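Local coordinates for protein profilin-2 (Mus musculus, PDB 2V8F) that binds actin and the proline-rich segments of partners such as the formin mDia1 and VASP, and so probably couples them to actin assembly, at residues D9-D14 with V111-K116; D49-K54 with L64-K69; D83-I88 with K127-A132; G107-F112 with K133-S138. All coordinates share one frame; numbering follows the deposited sequence.

Overall arrangement
The four contacts fasten helices to one antiparallel sheet. Contacts 1, 3 and 4 lie on the face covered by helices 5-12 and 121-137. Contact 2 involves helix 45-52, on the other face. Contacts 1 and 4 share Val111 and Phe112 on strand 109-114, with centres about 15 Å apart. Contacts 3 and 4 both use helix 121-137, with centres about 9 Å apart. Contact 1 meets contact 3 through the salt bridge Asp14 OD2 to Lys127 NZ, 2.6 Å in the modelled Lys127 conformer. Contacts 1 and 2, centres about 19 Å apart, touch through Phe112 and Leu66. The bound proline-rich peptide lies against Asn10 of contact 1 and Arg108, Tyr134, Leu135 and Ser138 of contact 4.

Contact 1: D9-D14 with V111-K116; sequences DNLMCD and VFVMGK
Leu11 carries this contact almost alone, reaching from helix 5-12 to two valines of strand 109-114. Its two methyls divide the work. Leu11 CD1 sits 3.7 Å from Val111 CG1, and Leu11 CD2 sits 3.7 Å from Val113 CG1. The leucine runs roughly at right angles to Val113, and Leu11 CB also comes within 4.1 Å of Val113 CG1. Against Val111 it lies at a slant. The contact is wholly apolar, and the touching side chains are buried.

Torsions explain the meeting. Leu11 CG stands opposite its own carbonyl carbon (chi1 -71°), and its CB points at the strand. Val111 and Val113 are two apart on the strand, so both present their side chains to the helix. Phe112, between them, points the other way and meets Phe40.

Further out, Leu11 also packs on Ala20 of the adjacent strand 19-24 and on Lys127 of helix 121-137. In the modelled conformer Lys127 also forms a salt bridge with Asp14, a second link between the two terminal segments. Val113 is held in the sheet by backbone bonding with Ala102. Asn10 touches an apolar side chain of the bound peptide.

The arrangement belongs to the profilin fold. Its N- and C-terminal helices pack side by side on one face of the central antiparallel sheet, and between them they form the surface that receives proline-rich ligands.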
loop_
_atom_site.group_PDB
_atom_site.type_symbol
_atom_site.label_atom_id
_atom_site.label_comp_id
_atom_site.label_asym_id
_atom_site.label_seq_id
_atom_site.Cartn_x
_atom_site.Cartn_y
_atom_site.Cartn_z
ATOM N N ASP A 9 2.357 1.159 3.749
ATOM C CA ASP A 9 1.461 1.788 2.754
ATOM C C ASP A 9 2.055 3.093 2.222
ATOM O O ASP A 9 2.032 3.380 1.039
ATOM C CB ASP A 9 0.117 2.036 3.409
ATOM C CG ASP A 9 -0.746 0.861 3.691
ATOM O OD1 ASP A 9 -0.370 -0.229 3.232
ATOM O OD2 ASP A 9 -1.805 0.962 4.379
ATOM N N ASN A 10 2.538 3.917 3.134
ATOM C CA ASN A 10 3.068 5.226 2.797
ATOM C C ASN A 10 4.267 5.060 1.873
ATOM O O ASN A 10 4.401 5.732 0.861
ATOM C CB ASN A 10 3.374 5.947 4.109
ATOM C CG ASN A 10 4.074 7.250 3.834
ATOM O OD1 ASN A 10 5.245 7.330 3.436
ATOM N ND2 ASN A 10 3.321 8.314 4.037
ATOM N N LEU A 11 5.129 4.104 2.203
ATOM C CA LEU A 11 6.351 3.913 1.402
ATOM C C LEU A 11 6.032 3.379 0.018
ATOM O O LEU A 11 6.825 3.534 -0.908
ATOM C CB LEU A 11 7.276 2.956 2.139
ATOM C CG LEU A 11 7.935 3.509 3.416
ATOM C CD1 LEU A 11 8.470 2.392 4.293
ATOM C CD2 LEU A 11 9.003 4.528 3.084
ATOM N N MET A 12 4.911 2.688 -0.120
ATOM C CA MET A 12 4.468 2.126 -1.390
ATOM C C MET A 12 3.603 3.080 -2.218
ATOM O O MET A 12 3.300 2.762 -3.359
ATOM C CB MET A 12 3.663 0.854 -1.148
ATOM C CG MET A 12 4.498 -0.276 -0.583
ATOM S SD MET A 12 5.653 -0.969 -1.760
ATOM C CE MET A 12 4.484 -1.944 -2.734
ATOM N N CYS A 13 3.157 4.186 -1.647
ATOM C CA CYS A 13 2.087 4.903 -2.334
ATOM C C CYS A 13 2.499 5.516 -3.658
ATOM O O CYS A 13 1.592 5.702 -4.478
ATOM C CB CYS A 13 1.619 6.011 -1.380
ATOM S SG CYS A 13 0.153 6.822 -2.054
ATOM N N ASP A 14 3.778 5.819 -3.860
ATOM C CA ASP A 14 4.125 6.555 -5.086
ATOM C C ASP A 14 4.274 5.647 -6.297
ATOM O O ASP A 14 4.592 6.110 -7.399
ATOM C CB ASP A 14 5.384 7.396 -4.830
ATOM C CG ASP A 14 6.662 6.651 -4.566
ATOM O OD1 ASP A 14 6.722 5.433 -4.838
ATOM O OD2 ASP A 14 7.650 7.283 -4.081
ATOM N N VAL A 111 13.979 1.286 8.179
ATOM C CA VAL A 111 13.082 1.449 7.076
ATOM C C VAL A 111 13.713 0.833 5.844
ATOM O O VAL A 111 14.822 1.250 5.489
ATOM C CB VAL A 111 12.795 2.927 6.825
ATOM C CG1 VAL A 111 11.906 3.090 5.593
ATOM C CG2 VAL A 111 12.222 3.568 8.083
ATOM N N PHE A 112 13.068 -0.132 5.204
ATOM C CA PHE A 112 13.523 -0.740 3.971
ATOM C C PHE A 112 12.559 -0.403 2.827
ATOM O O PHE A 112 11.356 -0.524 3.001
ATOM C CB PHE A 112 13.586 -2.272 4.117
ATOM C CG PHE A 112 14.662 -2.855 4.959
ATOM C CD1 PHE A 112 14.543 -2.946 6.340
ATOM C CD2 PHE A 112 15.817 -3.328 4.377
ATOM C CE1 PHE A 112 15.577 -3.512 7.060
ATOM C CE2 PHE A 112 16.839 -3.895 5.090
ATOM C CZ PHE A 112 16.723 -3.946 6.479
ATOM N N VAL A 113 13.141 -0.046 1.684
ATOM C CA VAL A 113 12.376 0.072 0.447
ATOM C C VAL A 113 13.130 -0.650 -0.651
ATOM O O VAL A 113 14.351 -0.589 -0.729
ATOM C CB VAL A 113 12.063 1.549 0.088
ATOM C CG1 VAL A 113 11.186 2.229 1.135
ATOM C CG2 VAL A 113 13.357 2.305 -0.103
ATOM N N MET A 114 12.413 -1.288 -1.564
ATOM C CA MET A 114 12.922 -1.854 -2.787
ATOM C C MET A 114 12.231 -1.231 -3.986
ATOM O O MET A 114 11.015 -1.228 -4.057
ATOM C CB MET A 114 12.723 -3.380 -2.794
ATOM C CG MET A 114 13.326 -4.007 -4.045
ATOM S SD MET A 114 12.967 -5.751 -4.194
ATOM C CE MET A 114 13.711 -6.463 -2.748
ATOM N N GLY A 115 13.049 -0.718 -4.925
ATOM C CA GLY A 115 12.379 -0.147 -6.116
ATOM C C GLY A 115 11.914 -1.260 -7.026
ATOM O O GLY A 115 12.415 -2.372 -7.084
ATOM N N LYS A 116 10.934 -0.879 -7.843
ATOM C CA LYS A 116 10.579 -1.694 -9.005
ATOM C C LYS A 116 11.740 -1.761 -9.992
ATOM O O LYS A 116 12.744 -1.035 -9.912
ATOM C CB LYS A 116 9.327 -1.096 -9.645
ATOM C CG LYS A 116 8.081 -1.244 -8.759
ATOM C CD LYS A 116 6.846 -0.779 -9.462
ATOM C CE LYS A 116 5.607 -0.872 -8.632
ATOM N NZ LYS A 116 4.383 -0.286 -9.225
#

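Contact 2: D49-K54 with L64-K69; sequences DMIVGK and LTLGAK
Ile51 and Leu64 meet at about a right angle where helix 45-52 packs on the edge strand 64-66 of the profilin sheet. That strand opens a beta hairpin with strand 69-77. A type I' turn from Leu66 to Lys69 joins the two, with Gly67 and Ala68 at its corner.

Ile51 reaches the strand with its terminal methyl. Ile51 CD1 lies 3.7 Å from Leu64 CD2 and touches Leu66 CD2 more loosely, at 4.2 Å. The same CD1 also packs on Ile88 of strand 85-90, while CG2 turns to Leu110 of strand 109-114. Leu64 holds CG between its backbone N and carbonyl carbon (chi1 55°), and CD2 projects to the isoleucine.

Met50 approaches Leu64 at a slant. It turns CG opposite its backbone N, then bends at both chi2 and chi3. The touch is therefore made near the base of both chains rather than by the sulfur.

The same helix also reaches the hairpin with a polar group: the Glu47 carboxylate accepts bonds from Thr65 OG1 and from the backbone N atoms of Gly67 and Ala68. At the exposed margin, Met50 CG rests 4.0 Å from Leu64 CB.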
loop_
_atom_site.group_PDB
_atom_site.type_symbol
_atom_site.label_atom_id
_atom_site.label_comp_id
_atom_site.label_asym_id
_atom_site.label_seq_id
_atom_site.Cartn_x
_atom_site.Cartn_y
_atom_site.Cartn_z
ATOM N N ASP A 49 21.358 -8.059 12.175
ATOM C CA ASP A 49 22.636 -7.851 12.840
ATOM C C ASP A 49 23.688 -7.463 11.796
ATOM O O ASP A 49 24.551 -6.628 12.083
ATOM C CB ASP A 49 23.083 -9.113 13.527
ATOM C CG ASP A 49 22.441 -9.457 14.827
ATOM O OD1 ASP A 49 21.934 -8.506 15.445
ATOM O OD2 ASP A 49 22.475 -10.670 15.215
ATOM N N MET A 50 23.663 -8.076 10.610
ATOM C CA MET A 50 24.671 -7.741 9.587
ATOM C C MET A 50 24.493 -6.295 9.129
ATOM O O MET A 50 25.458 -5.572 8.930
ATOM C CB MET A 50 24.585 -8.733 8.462
ATOM C CG MET A 50 25.566 -8.504 7.335
ATOM S SD MET A 50 27.280 -8.601 7.894
ATOM C CE MET A 50 27.313 -10.312 8.476
ATOM N N ILE A 51 23.249 -5.884 8.931
ATOM C CA ILE A 51 22.981 -4.510 8.511
ATOM C C ILE A 51 23.447 -3.512 9.572
ATOM O O ILE A 51 24.017 -2.483 9.192
ATOM C CB ILE A 51 21.465 -4.348 8.207
ATOM C CG1 ILE A 51 21.024 -5.186 6.989
ATOM C CG2 ILE A 51 21.073 -2.888 8.084
ATOM C CD1 ILE A 51 21.273 -4.511 5.664
ATOM N N VAL A 52 23.209 -3.746 10.836
ATOM C CA VAL A 52 23.457 -2.733 11.863
ATOM C C VAL A 52 24.728 -2.911 12.677
ATOM O O VAL A 52 24.997 -2.106 13.573
ATOM C CB VAL A 52 22.241 -2.626 12.800
ATOM C CG1 VAL A 52 20.946 -2.371 12.034
ATOM C CG2 VAL A 52 22.087 -3.851 13.698
ATOM N N GLY A 53 25.488 -3.984 12.461
ATOM C CA GLY A 53 26.567 -4.331 13.374
ATOM C C GLY A 53 27.803 -3.481 13.260
ATOM O O GLY A 53 27.940 -2.609 12.418
ATOM N N LYS A 54 28.718 -3.802 14.159
ATOM C CA LYS A 54 29.937 -3.004 14.281
ATOM C C LYS A 54 30.850 -3.146 13.083
ATOM O O LYS A 54 31.599 -2.232 12.750
ATOM C CB LYS A 54 30.695 -3.484 15.529
ATOM C CG LYS A 54 31.917 -2.677 15.927
ATOM C CD LYS A 54 32.586 -3.219 17.186
ATOM C CE LYS A 54 34.028 -2.752 17.252
ATOM N NZ LYS A 54 34.772 -3.122 18.490
ATOM N N LEU A 64 25.607 -9.418 1.572
ATOM C CA LEU A 64 24.708 -9.763 2.652
ATOM C C LEU A 64 23.445 -10.342 2.042
ATOM O O LEU A 64 23.223 -10.226 0.830
ATOM C CB LEU A 64 24.416 -8.542 3.522
ATOM C CG LEU A 64 23.876 -7.266 2.911
ATOM C CD1 LEU A 64 22.377 -7.308 2.635
ATOM C CD2 LEU A 64 24.100 -6.098 3.868
ATOM N N THR A 65 22.579 -10.895 2.876
ATOM C CA THR A 65 21.275 -11.339 2.340
ATOM C C THR A 65 20.143 -10.602 3.035
ATOM O O THR A 65 20.276 -10.145 4.170
ATOM C CB THR A 65 21.047 -12.853 2.471
ATOM O OG1 THR A 65 21.159 -13.185 3.880
ATOM C CG2 THR A 65 22.035 -13.670 1.660
ATOM N N LEU A 66 19.009 -10.493 2.357
ATOM C CA LEU A 66 17.764 -9.985 2.906
ATOM C C LEU A 66 16.745 -11.037 2.518
ATOM O O LEU A 66 16.516 -11.296 1.338
ATOM C CB LEU A 66 17.436 -8.622 2.322
ATOM C CG LEU A 66 18.404 -7.496 2.726
ATOM C CD1 LEU A 66 18.084 -6.215 2.003
ATOM C CD2 LEU A 66 18.401 -7.297 4.236
ATOM N N GLY A 67 16.106 -11.646 3.512
ATOM C CA GLY A 67 15.133 -12.673 3.195
ATOM C C GLY A 67 15.805 -13.773 2.397
ATOM O O GLY A 67 15.152 -14.365 1.554
ATOM N N ALA A 68 17.066 -14.075 2.663
ATOM C CA ALA A 68 17.897 -15.073 2.013
ATOM C C ALA A 68 18.268 -14.718 0.564
ATOM O O ALA A 68 18.954 -15.498 -0.106
ATOM C CB ALA A 68 17.251 -16.468 2.083
ATOM N N LYS A 69 17.809 -13.544 0.132
ATOM C CA LYS A 69 18.209 -13.093 -1.206
ATOM C C LYS A 69 19.596 -12.444 -1.161
ATOM O O LYS A 69 19.787 -11.519 -0.358
ATOM C CB LYS A 69 17.182 -12.102 -1.734
ATOM C CG LYS A 69 17.453 -11.513 -3.103
ATOM C CD LYS A 69 17.662 -12.543 -4.183
ATOM C CE LYS A 69 18.431 -11.888 -5.342
ATOM N NZ LYS A 69 18.386 -12.748 -6.560
#

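Contact 3: D83-I88 with K127-A132; sequences DCTMDI and KAYSMA
Asp83 OD1 is gripped twice from within its own segment, next to the point where Asp83 and Thr85 meet Tyr129. Thr85 OG1 donates to Asp83 OD1 at 2.6 Å, on the syn side and about 20° out of the carboxylate plane. The backbone N of Thr85 adds a weak bond of 3.3 Å to the same Asp83 OD1. In the profilin fold this is where strand 85-90 begins, facing the C-terminal helix 121-137.

With these bonds the carboxylate is turned back toward the start of the strand. Thr85 OG1 has a further partner, Asn125 ND2, two residues before Lys127 on the same helix. The chi1 of Thr85, 68°, places the hydroxyl between the backbone N and the carbonyl carbon, and sends CG2 to the helix.

The carbonyl of Asp83 faces the helix. Asp83 O lies at the edge of the Tyr129 ring and in the ring plane, 3.4 Å from Tyr129 CD1. One water completes the crossing. This water donates to Asp83 O at 2.9 Å and to Tyr129 O at 3.1 Å, so it links the loop before the strand to a helix carbonyl.

Tyr129 sets CG opposite its backbone N (chi1 166°), which lays the ring beside the loop. Asp87, further along the strand, bonds Asn125 and Arg75.

The apolar part of the contact is small. Thr85 CG2 lies 3.8 Å from Tyr129 CB and 3.9 Å from Tyr129 CA.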
loop_
_atom_site.group_PDB
_atom_site.type_symbol
_atom_site.label_atom_id
_atom_site.label_comp_id
_atom_site.label_asym_id
_atom_site.label_seq_id
_atom_site.Cartn_x
_atom_site.Cartn_y
_atom_site.Cartn_z
ATOM N N ASP A 83 22.532 11.359 8.159
ATOM C CA ASP A 83 22.264 10.571 6.943
ATOM C C ASP A 83 21.581 9.275 7.375
ATOM O O ASP A 83 20.378 9.075 7.165
ATOM C CB ASP A 83 23.568 10.351 6.176
ATOM C CG ASP A 83 23.384 9.641 4.858
ATOM O OD1 ASP A 83 22.377 8.944 4.711
ATOM O OD2 ASP A 83 24.246 9.775 3.974
ATOM N N CYS A 84 22.328 8.352 7.960
ATOM C CA CYS A 84 21.780 7.150 8.549
ATOM C C CYS A 84 21.101 6.238 7.505
ATOM O O CYS A 84 20.084 5.622 7.797
ATOM C CB CYS A 84 20.752 7.477 9.641
ATOM S SG CYS A 84 21.571 8.357 11.035
ATOM N N THR A 85 21.673 6.149 6.311
ATOM C CA THR A 85 21.171 5.303 5.267
ATOM C C THR A 85 22.247 4.340 4.813
ATOM O O THR A 85 23.448 4.557 4.948
ATOM C CB THR A 85 20.607 6.101 4.050
ATOM O OG1 THR A 85 21.689 6.751 3.405
ATOM C CG2 THR A 85 19.501 7.062 4.483
ATOM N N MET A 86 21.782 3.262 4.146
ATOM C CA MET A 86 22.626 2.423 3.331
ATOM C C MET A 86 21.891 2.124 2.024
ATOM O O MET A 86 20.674 1.982 2.029
ATOM C CB MET A 86 22.889 1.039 3.904
ATOM C CG MET A 86 23.787 0.808 5.071
ATOM S SD MET A 86 23.475 -0.902 5.579
ATOM C CE MET A 86 24.683 -1.802 4.701
ATOM N N ASP A 87 22.662 2.010 0.979
ATOM C CA ASP A 87 22.185 1.631 -0.331
ATOM C C ASP A 87 22.686 0.242 -0.671
ATOM O O ASP A 87 23.864 -0.088 -0.527
ATOM C CB ASP A 87 22.632 2.692 -1.327
ATOM C CG ASP A 87 22.164 4.073 -0.858
ATOM O OD1 ASP A 87 20.932 4.277 -0.817
ATOM O OD2 ASP A 87 23.054 4.935 -0.587
ATOM N N ILE A 88 21.717 -0.568 -1.132
ATOM C CA ILE A 88 21.950 -1.969 -1.420
ATOM C C ILE A 88 21.411 -2.317 -2.805
ATOM O O ILE A 88 20.554 -1.593 -3.329
ATOM C CB ILE A 88 21.257 -2.794 -0.306
ATOM C CG1 ILE A 88 22.009 -2.646 1.025
ATOM C CG2 ILE A 88 21.048 -4.255 -0.622
ATOM C CD1 ILE A 88 21.268 -3.080 2.266
ATOM N N LYS A 127 13.605 8.597 0.107
ATOM C CA LYS A 127 12.451 8.024 0.791
ATOM C C LYS A 127 12.801 7.395 2.127
ATOM O O LYS A 127 12.169 7.648 3.141
ATOM C CB LYS A 127 11.859 6.956 -0.132
ATOM C CG LYS A 127 10.555 6.326 0.308
ATOM C CD LYS A 127 9.920 5.465 -0.775
ATOM C CE LYS A 127 9.334 6.312 -1.895
ATOM N NZ LYS A 127 8.054 6.981 -1.511
ATOM N N ALA A 128 13.839 6.563 2.128
ATOM C CA ALA A 128 14.291 5.918 3.345
ATOM C C ALA A 128 14.802 6.930 4.384
ATOM O O ALA A 128 14.537 6.843 5.589
ATOM C CB ALA A 128 15.335 4.829 3.089
ATOM N N TYR A 129 15.599 7.861 3.902
ATOM C CA TYR A 129 16.117 8.936 4.737
ATOM C C TYR A 129 14.976 9.667 5.422
ATOM O O TYR A 129 15.051 9.942 6.610
ATOM C CB TYR A 129 16.983 9.899 3.900
ATOM C CG TYR A 129 17.246 11.185 4.659
ATOM C CD1 TYR A 129 18.278 11.229 5.597
ATOM C CD2 TYR A 129 16.498 12.344 4.462
ATOM C CE1 TYR A 129 18.550 12.378 6.315
ATOM C CE2 TYR A 129 16.745 13.467 5.178
ATOM C CZ TYR A 129 17.773 13.476 6.096
ATOM O OH TYR A 129 18.002 14.645 6.787
ATOM N N SER A 130 14.011 10.151 4.639
ATOM C CA SER A 130 12.982 11.026 5.199
ATOM C C SER A 130 12.125 10.274 6.198
ATOM O O SER A 130 11.789 10.844 7.237
ATOM C CB SER A 130 12.120 11.563 4.048
ATOM O OG SER A 130 12.892 12.437 3.250
ATOM N N MET A 131 11.829 9.009 5.913
ATOM C CA MET A 131 10.996 8.297 6.858
ATOM C C MET A 131 11.771 7.952 8.131
ATOM O O MET A 131 11.204 8.027 9.215
ATOM C CB MET A 131 10.464 7.015 6.190
ATOM C CG MET A 131 9.579 6.200 7.127
ATOM S SD MET A 131 8.058 7.042 7.547
ATOM C CE MET A 131 7.041 6.777 6.097
ATOM N N ALA A 132 13.057 7.618 7.960
ATOM C CA ALA A 132 13.842 7.336 9.159
ATOM C C ALA A 132 14.020 8.565 10.037
ATOM O O ALA A 132 13.975 8.476 11.268
ATOM C CB ALA A 132 15.183 6.711 8.812
HETATM O O HOH W 1 17.657 9.457 8.171
#

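Contact 4: G107-F112 with K133-S138; sequences GRVLVF and KYLRDS. With SO4 (sulfate ion), chain F.
Leu135 makes the apolar part of this contact, using one methyl against two valines. Leu135 CD1 is 3.9 Å from Val109 CG2 and 4.0 Å from Val111 CG2. Leu135 stands nearly square to Val109 but is slanted against Val111. The two valines offer CG2 from different rotamers. In Val109 that methyl lies between the backbone N and the carbonyl carbon, whereas in Val111 it stands opposite the carbonyl carbon. CG2 of Val111 is the branch turned to helix 121-137.

The second kind of contact is chain against backbone. In the modelled conformer, Arg136 runs alongside the turn before the strand, and Arg136 CG lies 3.8 Å from Gly107 N.

The third is ionic and lies away from the helix. The Arg108 guanidinium holds a sulfate ion, probably from the crystallisation liquor, with two bonds. Arg108 NE donates to sulfate O3 at 2.8 Å. Arg108 NH2 donates to sulfate O1 at 2.7 Å, nearly straight (171°) and in the guanidinium plane. Ala28 N also bonds the sulfate.

The helix end borders the ligand site. In the modelled conformers, Tyr134 OH bonds the backbone of the bound peptide, and Leu135 and Ser138 touch its apolar side chains. Helix 121-137 runs alongside strand 109-114, in roughly the opposite direction, with Tyr7 of helix 5-12 beside Leu135 and Ile22 of strand 19-24 against both valines.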
loop_
_atom_site.group_PDB
_atom_site.type_symbol
_atom_site.label_atom_id
_atom_site.label_comp_id
_atom_site.label_asym_id
_atom_site.label_seq_id
_atom_site.Cartn_x
_atom_site.Cartn_y
_atom_site.Cartn_z
ATOM N N GLY A 107 16.095 5.262 15.615
ATOM C CA GLY A 107 16.627 4.849 16.860
ATOM C C GLY A 107 16.327 3.398 17.216
ATOM O O GLY A 107 17.147 2.716 17.852
ATOM N N ARG A 108 15.130 2.947 16.863
ATOM C CA ARG A 108 14.607 1.639 17.189
ATOM C C ARG A 108 14.363 0.730 16.002
ATOM O O ARG A 108 14.346 -0.488 16.105
ATOM C CB ARG A 108 13.262 1.723 17.993
ATOM C CG ARG A 108 13.419 2.532 19.284
ATOM C CD ARG A 108 12.101 2.691 20.028
ATOM N NE ARG A 108 11.528 1.488 20.533
ATOM C CZ ARG A 108 10.416 1.464 21.284
ATOM N NH1 ARG A 108 9.776 2.579 21.573
ATOM N NH2 ARG A 108 10.000 0.303 21.703
ATOM N N VAL A 109 14.145 1.336 14.846
ATOM C CA VAL A 109 13.700 0.647 13.660
ATOM C C VAL A 109 14.533 1.042 12.428
ATOM O O VAL A 109 15.085 2.131 12.369
ATOM C CB VAL A 109 12.195 0.843 13.339
ATOM C CG1 VAL A 109 11.303 0.350 14.453
ATOM C CG2 VAL A 109 11.846 2.288 13.016
ATOM N N LEU A 110 14.511 0.165 11.455
ATOM C CA LEU A 110 14.994 0.309 10.130
ATOM C C LEU A 110 13.829 0.400 9.144
ATOM O O LEU A 110 12.828 -0.303 9.310
ATOM C CB LEU A 110 15.799 -0.914 9.671
ATOM C CG LEU A 110 16.999 -1.224 10.548
ATOM C CD1 LEU A 110 17.608 -2.575 10.165
ATOM C CD2 LEU A 110 18.079 -0.131 10.500
ATOM N N VAL A 111 13.979 1.286 8.179
ATOM C CA VAL A 111 13.082 1.449 7.076
ATOM C C VAL A 111 13.713 0.833 5.844
ATOM O O VAL A 111 14.822 1.250 5.489
ATOM C CB VAL A 111 12.795 2.927 6.825
ATOM C CG1 VAL A 111 11.906 3.090 5.593
ATOM C CG2 VAL A 111 12.222 3.568 8.083
ATOM N N PHE A 112 13.068 -0.132 5.204
ATOM C CA PHE A 112 13.523 -0.740 3.971
ATOM C C PHE A 112 12.559 -0.403 2.827
ATOM O O PHE A 112 11.356 -0.524 3.001
ATOM C CB PHE A 112 13.586 -2.272 4.117
ATOM C CG PHE A 112 14.662 -2.855 4.959
ATOM C CD1 PHE A 112 14.543 -2.946 6.340
ATOM C CD2 PHE A 112 15.817 -3.328 4.377
ATOM C CE1 PHE A 112 15.577 -3.512 7.060
ATOM C CE2 PHE A 112 16.839 -3.895 5.090
ATOM C CZ PHE A 112 16.723 -3.946 6.479
ATOM N N LYS A 133 14.159 9.707 9.392
ATOM C CA LYS A 133 14.242 10.974 10.145
ATOM C C LYS A 133 12.945 11.292 10.886
ATOM O O LYS A 133 12.963 11.689 12.053
ATOM C CB LYS A 133 14.570 12.104 9.182
ATOM C CG LYS A 133 14.615 13.478 9.839
ATOM C CD LYS A 133 15.524 13.521 11.033
ATOM C CE LYS A 133 15.547 14.778 11.875
ATOM N NZ LYS A 133 16.265 14.449 13.160
ATOM N N TYR A 134 11.802 11.159 10.212
ATOM C CA TYR A 134 10.483 11.319 10.825
ATOM C C TYR A 134 10.367 10.440 12.063
ATOM O O TYR A 134 9.984 10.825 13.175
ATOM C CB TYR A 134 9.405 11.003 9.794
ATOM C CG TYR A 134 7.956 11.203 10.165
ATOM C CD1 TYR A 134 7.319 12.401 9.843
ATOM C CD2 TYR A 134 7.166 10.255 10.801
ATOM C CE1 TYR A 134 5.992 12.644 10.149
ATOM C CE2 TYR A 134 5.835 10.502 11.111
ATOM C CZ TYR A 134 5.234 11.695 10.791
ATOM O OH TYR A 134 3.918 11.976 11.076
ATOM N N LEU A 135 10.741 9.182 11.915
ATOM C CA LEU A 135 10.615 8.240 13.018
ATOM C C LEU A 135 11.582 8.564 14.152
ATOM O O LEU A 135 11.171 8.510 15.305
ATOM C CB LEU A 135 10.778 6.807 12.510
ATOM C CG LEU A 135 9.553 6.313 11.733
ATOM C CD1 LEU A 135 9.977 5.060 11.001
ATOM C CD2 LEU A 135 8.349 6.017 12.610
ATOM N N ARG A 136 12.822 8.920 13.819
ATOM C CA ARG A 136 13.756 9.309 14.878
ATOM C C ARG A 136 13.153 10.420 15.712
ATOM O O ARG A 136 13.225 10.450 16.946
ATOM C CB ARG A 136 15.111 9.775 14.345
ATOM C CG ARG A 136 16.067 8.700 13.924
ATOM C CD ARG A 136 17.547 8.994 13.792
ATOM N NE ARG A 136 17.813 9.974 12.760
ATOM C CZ ARG A 136 17.808 9.778 11.448
ATOM N NH1 ARG A 136 17.542 8.598 10.926
ATOM N NH2 ARG A 136 18.083 10.836 10.684
ATOM N N ASP A 137 12.600 11.446 15.062
ATOM C CA ASP A 137 12.122 12.619 15.767
ATOM C C ASP A 137 10.898 12.305 16.591
ATOM O O ASP A 137 10.564 13.029 17.539
ATOM C CB ASP A 137 11.879 13.705 14.723
ATOM C CG ASP A 137 13.159 14.279 14.149
ATOM O OD1 ASP A 137 14.276 14.001 14.599
ATOM O OD2 ASP A 137 13.109 15.116 13.206
ATOM N N SER A 138 10.192 11.218 16.328
ATOM C CA SER A 138 9.030 10.829 17.089
ATOM C C SER A 138 9.406 9.882 18.221
ATOM O O SER A 138 8.467 9.394 18.852
ATOM C CB SER A 138 8.029 10.168 16.124
ATOM O OG SER A 138 8.017 10.786 14.840
HETATM S S SO4 F . 12.704 -1.982 21.128
HETATM O O1 SO4 F . 11.226 -1.988 20.830
HETATM O O2 SO4 F . 12.848 -2.117 22.583
HETATM O O3 SO4 F . 13.244 -0.667 20.690
HETATM O O4 SO4 F . 13.379 -3.032 20.365
#